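Local coordinates for uncharacterized protein (Bacteroides uniformis, PDB 4Q53) that is of unknown function but adopts a cystatin-like fold of the NTF2 clan, in which helices pack against a curved mixed beta-sheet, at residues G7-F12 / G58-N63. Numbering follows the deposited sequence.
Sequences GVIGAF and GSFNVN
Helix-on-sheet packing of the cystatin-like fold brings Ile9 and Phe12 of helix 6-14 against Phe60 and Val62 of strand 57-67, the axes of segments 7-12 and 58-63 running roughly antiparallel (151°), 8.3 Å apart at closest approach. Phe12 meets Phe60 chiefly through its CB, which sits over one face of the Phe60 ring in a CH-pi contact, 4.0 Å from the ring centroid, and lies 3.6 Å from Phe60 CD2. The two rings themselves are oblique, centroids 5.3 Å apart and planes at 34°. Phe60 CG stands anti to its backbone N (chi1 -178°), and this setting brings the CG-CD2 side of the ring beneath Phe12 CB. Ile9 crosses both strand side chains at about a right angle: its CG2 reaches Phe60 CD2 at 4.1 Å, while CD1, at the end of the longer branch, touches Val62 CG2 at 3.7 Å. With an alanine at Ile9 both branches are gone, which would probably leave Val62 CG2 without its apolar partner on the helix and take away the methyl that lies against Phe60 CD2. Strand 71-80 pairs with this strand, with a classic beta bulge where Gly58 and Ser59 face Met79. Lys13, next along the helix, donates from NZ to Phe60 O; Phe12 is also edge-to-face with Phe52 of helix 41-54, and both phenylalanines touch Val87 of strand 83-87.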
# COMPACT_ATOMS: atom_id res chain seq x y z
N GLY A 7 10.09 4.58 0.86
CA GLY A 7 10.20 3.25 0.28
C GLY A 7 8.86 2.67 -0.17
O GLY A 7 8.77 2.00 -1.20
N VAL A 8 7.81 2.94 0.60
CA VAL A 8 6.47 2.45 0.25
C VAL A 8 5.96 3.21 -0.97
O VAL A 8 5.41 2.64 -1.90
CB VAL A 8 5.50 2.64 1.43
CG1 VAL A 8 4.05 2.40 1.02
CG2 VAL A 8 5.89 1.70 2.56
N ILE A 9 6.15 4.52 -0.96
CA ILE A 9 5.73 5.33 -2.09
C ILE A 9 6.44 4.85 -3.36
O ILE A 9 5.83 4.72 -4.42
CB ILE A 9 6.00 6.82 -1.81
CG1 ILE A 9 5.09 7.28 -0.68
CG2 ILE A 9 5.80 7.66 -3.05
CD1 ILE A 9 5.44 8.65 -0.14
N GLY A 10 7.74 4.60 -3.25
CA GLY A 10 8.51 4.13 -4.39
C GLY A 10 8.02 2.77 -4.89
O GLY A 10 7.96 2.53 -6.09
N ALA A 11 7.69 1.89 -3.96
CA ALA A 11 7.19 0.57 -4.32
C ALA A 11 5.89 0.67 -5.11
O ALA A 11 5.69 -0.05 -6.08
CB ALA A 11 7.00 -0.28 -3.09
N PHE A 12 4.99 1.56 -4.68
CA PHE A 12 3.76 1.78 -5.43
C PHE A 12 4.04 2.42 -6.78
O PHE A 12 3.45 2.02 -7.78
CB PHE A 12 2.77 2.62 -4.63
CG PHE A 12 1.87 1.81 -3.75
CD1 PHE A 12 2.24 1.51 -2.46
CD2 PHE A 12 0.66 1.32 -4.22
CE1 PHE A 12 1.43 0.75 -1.65
CE2 PHE A 12 -0.15 0.53 -3.41
CZ PHE A 12 0.22 0.26 -2.13
N GLY A 58 1.23 3.30 -13.83
CA GLY A 58 1.80 4.44 -14.53
C GLY A 58 2.35 5.50 -13.61
O GLY A 58 3.38 6.09 -13.89
N SER A 59 1.65 5.79 -12.51
CA SER A 59 2.12 6.79 -11.56
C SER A 59 1.47 6.58 -10.21
O SER A 59 0.40 5.96 -10.10
CB SER A 59 1.81 8.21 -12.07
OG SER A 59 0.41 8.48 -12.10
N PHE A 60 2.13 7.09 -9.17
CA PHE A 60 1.55 7.18 -7.84
C PHE A 60 1.93 8.54 -7.29
O PHE A 60 3.11 8.87 -7.22
CB PHE A 60 2.04 6.06 -6.93
CG PHE A 60 1.44 6.08 -5.56
CD1 PHE A 60 0.07 6.04 -5.39
CD2 PHE A 60 2.25 6.15 -4.44
CE1 PHE A 60 -0.49 6.06 -4.12
CE2 PHE A 60 1.69 6.17 -3.19
CZ PHE A 60 0.31 6.13 -3.03
N ASN A 61 0.93 9.31 -6.91
CA ASN A 61 1.15 10.64 -6.37
C ASN A 61 0.44 10.79 -5.05
O ASN A 61 -0.78 10.63 -4.96
CB ASN A 61 0.67 11.70 -7.35
CG ASN A 61 1.54 11.78 -8.60
OD1 ASN A 61 2.60 12.40 -8.59
ND2 ASN A 61 1.10 11.13 -9.67
N VAL A 62 1.22 11.13 -4.04
CA VAL A 62 0.73 11.32 -2.69
C VAL A 62 0.19 12.73 -2.54
O VAL A 62 0.78 13.68 -3.06
CB VAL A 62 1.84 11.05 -1.68
CG1 VAL A 62 1.41 11.34 -0.25
CG2 VAL A 62 2.32 9.61 -1.80
N ASN A 63 -0.92 12.87 -1.81
CA ASN A 63 -1.46 14.20 -1.49
C ASN A 63 -1.64 14.48 -0.00
O ASN A 63 -1.97 15.60 0.36
CB ASN A 63 -2.77 14.45 -2.26
CG ASN A 63 -2.53 14.48 -3.75
OD1 ASN A 63 -1.81 15.33 -4.25
ND2 ASN A 63 -3.14 13.54 -4.47